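Pvc2 (Photorhabdus asymbiotica subsp. asymbiotica, PDB 6J0B) forms part of the contractile sheath of an extracellular contractile injection system, a phage-tail-like particle, and probably packs around its inner tube in the extended state. Local coordinates at residues F32-E36 against G108-K112; Y157-L161 against P172-M176. One frame throughout, in Å; residues are numbered along the deposited sequence.

Interaction 1 (F32-E36 against G108-K112); sequences FAVDE and GEDIK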
loop_
_atom_site.group_PDB
_atom_site.type_symbol
_atom_site.label_atom_id
_atom_site.label_comp_id
_atom_site.label_asym_id
_atom_site.label_seq_id
_atom_site.Cartn_x
_atom_site.Cartn_y
_atom_site.Cartn_z
ATOM N N PHE A 32 38.926 -15.502 -55.817
ATOM C CA PHE A 32 38.222 -16.528 -56.568
ATOM C C PHE A 32 38.950 -16.772 -57.879
ATOM O O PHE A 32 39.103 -15.854 -58.689
ATOM C CB PHE A 32 36.776 -16.108 -56.813
ATOM C CG PHE A 32 35.914 -16.163 -55.586
ATOM C CD1 PHE A 32 35.925 -15.131 -54.665
ATOM C CD2 PHE A 32 35.088 -17.249 -55.356
ATOM C CE1 PHE A 32 35.141 -15.184 -53.538
ATOM C CE2 PHE A 32 34.296 -17.304 -54.231
ATOM C CZ PHE A 32 34.325 -16.270 -53.322
ATOM N N ALA A 33 39.421 -17.998 -58.075
ATOM C CA ALA A 33 40.013 -18.369 -59.349
ATOM C C ALA A 33 38.928 -18.442 -60.410
ATOM O O ALA A 33 37.884 -19.067 -60.207
ATOM C CB ALA A 33 40.733 -19.709 -59.234
ATOM N N VAL A 34 39.165 -17.783 -61.538
ATOM C CA VAL A 34 38.194 -17.684 -62.618
ATOM C C VAL A 34 38.782 -18.371 -63.838
ATOM O O VAL A 34 39.952 -18.152 -64.172
ATOM C CB VAL A 34 37.844 -16.216 -62.919
ATOM C CG1 VAL A 34 36.785 -16.121 -63.997
ATOM C CG2 VAL A 34 37.375 -15.516 -61.657
ATOM N N ASP A 35 37.983 -19.210 -64.490
ATOM C CA ASP A 35 38.457 -19.930 -65.660
ATOM C C ASP A 35 38.639 -18.985 -66.839
ATOM O O ASP A 35 38.036 -17.912 -66.905
ATOM C CB ASP A 35 37.482 -21.049 -66.038
ATOM C CG ASP A 35 36.171 -20.530 -66.619
ATOM O OD1 ASP A 35 35.661 -19.491 -66.146
ATOM O OD2 ASP A 35 35.640 -21.176 -67.547
ATOM N N GLU A 36 39.490 -19.389 -67.773
ATOM C CA GLU A 36 39.469 -18.749 -69.073
ATOM C C GLU A 36 38.226 -19.211 -69.829
ATOM O O GLU A 36 37.596 -20.207 -69.459
ATOM C CB GLU A 36 40.750 -19.054 -69.847
ATOM C CG GLU A 36 41.983 -18.409 -69.228
ATOM C CD GLU A 36 43.242 -18.636 -70.041
ATOM O OE1 GLU A 36 43.279 -19.605 -70.827
ATOM O OE2 GLU A 36 44.194 -17.842 -69.892
ATOM N N GLY A 108 35.726 -24.286 -58.452
ATOM C CA GLY A 108 35.712 -25.308 -59.483
ATOM C C GLY A 108 36.837 -25.174 -60.483
ATOM O O GLY A 108 36.605 -25.280 -61.693
ATOM N N GLU A 109 38.056 -24.937 -60.005
ATOM C CA GLU A 109 39.198 -24.700 -60.871
ATOM C C GLU A 109 40.380 -25.528 -60.391
ATOM O O GLU A 109 40.469 -25.901 -59.220
ATOM C CB GLU A 109 39.569 -23.215 -60.905
ATOM C CG GLU A 109 38.652 -22.391 -61.774
ATOM C CD GLU A 109 38.761 -22.777 -63.232
ATOM O OE1 GLU A 109 39.770 -22.411 -63.868
ATOM O OE2 GLU A 109 37.849 -23.463 -63.739
ATOM N N ASP A 110 41.289 -25.815 -61.318
ATOM C CA ASP A 110 42.505 -26.565 -61.013
ATOM C C ASP A 110 43.578 -25.566 -60.604
ATOM O O ASP A 110 44.269 -24.997 -61.453
ATOM C CB ASP A 110 42.945 -27.394 -62.215
ATOM C CG ASP A 110 43.935 -28.486 -61.846
ATOM O OD1 ASP A 110 43.562 -29.675 -61.919
ATOM O OD2 ASP A 110 45.085 -28.161 -61.479
ATOM N N ILE A 111 43.720 -25.344 -59.302
ATOM C CA ILE A 111 44.751 -24.459 -58.785
ATOM C C ILE A 111 45.876 -25.247 -58.119
ATOM O O ILE A 111 46.703 -24.667 -57.425
ATOM C CB ILE A 111 44.168 -23.406 -57.830
ATOM C CG1 ILE A 111 43.604 -24.057 -56.566
ATOM C CG2 ILE A 111 43.097 -22.595 -58.528
ATOM C CD1 ILE A 111 43.284 -23.058 -55.471
ATOM N N LYS A 112 45.937 -26.564 -58.351
ATOM C CA LYS A 112 46.947 -27.408 -57.719
ATOM C C LYS A 112 48.360 -27.085 -58.180
ATOM O O LYS A 112 49.316 -27.376 -57.454
ATOM C CB LYS A 112 46.655 -28.883 -57.992
ATOM C CG LYS A 112 45.365 -29.398 -57.382
ATOM C CD LYS A 112 45.204 -30.887 -57.642
ATOM C CE LYS A 112 43.923 -31.425 -57.031
ATOM N NZ LYS A 112 42.713 -30.818 -57.647
#

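Interaction 2 (Y157-L161 against P172-M176); sequences YYPWL and PSAVM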
loop_
_atom_site.group_PDB
_atom_site.type_symbol
_atom_site.label_atom_id
_atom_site.label_comp_id
_atom_site.label_asym_id
_atom_site.label_seq_id
_atom_site.Cartn_x
_atom_site.Cartn_y
_atom_site.Cartn_z
ATOM N N TYR A 157 36.905 -29.726 -48.955
ATOM C CA TYR A 157 35.527 -29.963 -48.550
ATOM C C TYR A 157 34.848 -30.735 -49.671
ATOM O O TYR A 157 34.863 -30.288 -50.821
ATOM C CB TYR A 157 34.815 -28.646 -48.245
ATOM C CG TYR A 157 35.451 -27.894 -47.095
ATOM C CD1 TYR A 157 35.028 -28.097 -45.791
ATOM C CD2 TYR A 157 36.483 -26.993 -47.312
ATOM C CE1 TYR A 157 35.615 -27.425 -44.739
ATOM C CE2 TYR A 157 37.074 -26.320 -46.267
ATOM C CZ TYR A 157 36.635 -26.537 -44.987
ATOM O OH TYR A 157 37.223 -25.858 -43.947
ATOM N N TYR A 158 34.305 -31.916 -49.352
ATOM C CA TYR A 158 33.974 -32.848 -50.428
ATOM C C TYR A 158 32.734 -32.483 -51.247
ATOM O O TYR A 158 32.898 -32.207 -52.442
ATOM C CB TYR A 158 33.866 -34.286 -49.892
ATOM C CG TYR A 158 33.081 -35.229 -50.779
ATOM C CD1 TYR A 158 33.518 -35.556 -52.061
ATOM C CD2 TYR A 158 31.909 -35.809 -50.320
ATOM C CE1 TYR A 158 32.786 -36.388 -52.862
ATOM C CE2 TYR A 158 31.185 -36.667 -51.111
ATOM C CZ TYR A 158 31.631 -36.955 -52.377
ATOM O OH TYR A 158 30.907 -37.809 -53.166
ATOM N N PRO A 159 31.502 -32.479 -50.717
ATOM C CA PRO A 159 30.349 -32.571 -51.626
ATOM C C PRO A 159 30.028 -31.232 -52.274
ATOM O O PRO A 159 29.889 -30.212 -51.596
ATOM C CB PRO A 159 29.207 -33.040 -50.715
ATOM C CG PRO A 159 29.765 -33.043 -49.328
ATOM C CD PRO A 159 31.023 -32.253 -49.342
ATOM N N TRP A 160 29.946 -31.241 -53.601
ATOM C CA TRP A 160 29.537 -30.060 -54.344
ATOM C C TRP A 160 28.084 -29.751 -54.029
ATOM O O TRP A 160 27.201 -30.556 -54.315
ATOM C CB TRP A 160 29.726 -30.284 -55.839
ATOM C CG TRP A 160 31.127 -30.082 -56.294
ATOM C CD1 TRP A 160 32.239 -30.692 -55.808
ATOM C CD2 TRP A 160 31.568 -29.211 -57.338
ATOM N NE1 TRP A 160 33.351 -30.252 -56.477
ATOM C CE2 TRP A 160 32.965 -29.341 -57.424
ATOM C CE3 TRP A 160 30.918 -28.334 -58.209
ATOM C CZ2 TRP A 160 33.724 -28.628 -58.344
ATOM C CZ3 TRP A 160 31.673 -27.625 -59.119
ATOM C CH2 TRP A 160 33.061 -27.777 -59.182
ATOM N N LEU A 161 27.838 -28.597 -53.426
ATOM C CA LEU A 161 26.497 -28.272 -52.977
ATOM C C LEU A 161 25.589 -27.939 -54.152
ATOM O O LEU A 161 26.042 -27.538 -55.226
ATOM C CB LEU A 161 26.548 -27.110 -52.000
ATOM C CG LEU A 161 27.205 -27.564 -50.708
ATOM C CD1 LEU A 161 28.301 -26.622 -50.325
ATOM C CD2 LEU A 161 26.167 -27.645 -49.625
ATOM N N PRO A 172 32.000 -26.390 -53.410
ATOM C CA PRO A 172 31.837 -26.188 -51.965
ATOM C C PRO A 172 32.857 -25.253 -51.346
ATOM O O PRO A 172 32.638 -24.804 -50.216
ATOM C CB PRO A 172 31.976 -27.602 -51.402
ATOM C CG PRO A 172 32.831 -28.294 -52.382
ATOM C CD PRO A 172 32.507 -27.735 -53.724
ATOM N N SER A 173 33.955 -24.946 -52.032
ATOM C CA SER A 173 34.945 -24.031 -51.482
ATOM C C SER A 173 34.478 -22.590 -51.485
ATOM O O SER A 173 34.965 -21.793 -50.679
ATOM C CB SER A 173 36.248 -24.121 -52.263
ATOM O OG SER A 173 36.022 -23.906 -53.643
ATOM N N ALA A 174 33.560 -22.234 -52.379
ATOM C CA ALA A 174 33.100 -20.856 -52.438
ATOM C C ALA A 174 32.135 -20.539 -51.311
ATOM O O ALA A 174 32.059 -19.388 -50.870
ATOM C CB ALA A 174 32.445 -20.585 -53.779
ATOM N N VAL A 175 31.388 -21.534 -50.835
ATOM C CA VAL A 175 30.548 -21.301 -49.672
ATOM C C VAL A 175 31.366 -21.331 -48.390
ATOM O O VAL A 175 30.926 -20.782 -47.377
ATOM C CB VAL A 175 29.385 -22.311 -49.618
ATOM C CG1 VAL A 175 28.898 -22.632 -51.016
ATOM C CG2 VAL A 175 29.760 -23.577 -48.874
ATOM N N MET A 176 32.563 -21.924 -48.415
ATOM C CA MET A 176 33.386 -22.025 -47.221
ATOM C C MET A 176 34.275 -20.813 -47.016
ATOM O O MET A 176 34.789 -20.623 -45.912
ATOM C CB MET A 176 34.248 -23.287 -47.268
ATOM C CG MET A 176 33.473 -24.565 -47.025
ATOM S SD MET A 176 32.558 -24.541 -45.477
ATOM C CE MET A 176 33.877 -24.275 -44.297
#

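Interaction 1 (F32-E36 against G108-K112)
The methyl of Ala-33, near the end of strand 31-34, points into the other segment and is touched there by two side chains: CG2 of Ile-111 lies 3.8 Å from Ala-33 CB, and CB of Glu-109 stands 4.1 Å from the same methyl. Ile-111 presents this branch because CG2 sits beside the backbone N, anti to the carbonyl carbon, while CG1 (chi1 65°) fits between that N and the carbonyl carbon.

A second set of contacts is made by the rest of Glu-109, whose aliphatic part runs past the backbone of Ala-33, with Glu-109 CG 3.8 Å from Ala-33 O. The chain then bends at chi2 (-65°) and turns its carboxylate against CA and CB of Asp-35, both oxygens near CB and Glu-109 OE1 3.3 Å from Asp-35 CA.

In the mixed sheet of the subtilisin-like sheath domain, strands 31-34 and 103-106 are parallel neighbours, and Ala-33 still pairs with Val-105 through the backbone. Residues 108-112 are the loop leaving strand 103-106 for helix 112-118, so beyond the paired strands the contact passes to side chains.

No hydrogen bond or salt bridge joins the segments. The carboxylates of Asp-35 and Glu-109 approach to 5.0 Å between Asp-35 OD2 and Glu-109 OE2, an arrangement that would tend to disfavour two full negative charges. Lys-67 donates a hydrogen bond to Gly-108 O, at the start of the same loop.

Interaction 2 (Y157-L161 against P172-M176)
Pro-172 is the central piece of this contact, its ring set into the curve of residues 157-161. Pro-172 CD lies over one face of the Trp-160 indole as a CH-pi contact, 3.7 Å from the centroid of the five-membered ring and 12° off its normal. Pro-172 CG and CB meet backbone oxygens, Pro-172 CG at 3.2 Å from Tyr-157 O and Pro-172 CB at 3.3 Å from Pro-159 O.

One helical turn on, Met-176 covers a face of the Tyr-157 ring. Its CG stands 3.8 Å from the ring centroid, almost straight above it; bends at chi2 and chi3 (-55° and -59°) then keep SD above the same ring in a Met-aromatic contact and bring Met-176 CE to 3.6 Å from Tyr-157 CZ. Leu-161 adds an aliphatic contact, Leu-161 CD1 lying 3.7 Å from Val-175 CG2.

The loop after strand 154-157 thus packs on helix 172-186, which lies against the sheet of the subtilisin-like domain. Farther out, hydrogen bonds position both aromatic residues: Tyr-157 OH pairs with Tyr-180 OH on that helix, and Trp-160 NE1 with Gly-131 O. Ser-173 OG is bonded to Ala-106 O and Asp-130 OD1.

Both contacts are largely buried and border the same mixed sheet, each involving a loop that follows one of its parallel strands, yet their chemistry differs. Interaction 1 is the smaller and reaches partly exposed ground, where a small apolar patch gives way to two acidic side chains. Interaction 2 buries about twice the surface, every touching residue is buried, and aromatic faces do much of the packing. Their centres are about 14 Å apart, and they meet directly: Gly-108 CA packs 3.6 Å from Trp-160 CH2, and Phe-32 CE2 lies 3.8 Å from Ala-174 CB, linking strand 31-34 to helix 172-186. Neither contact involves another subunit of the sheath-tube assembly.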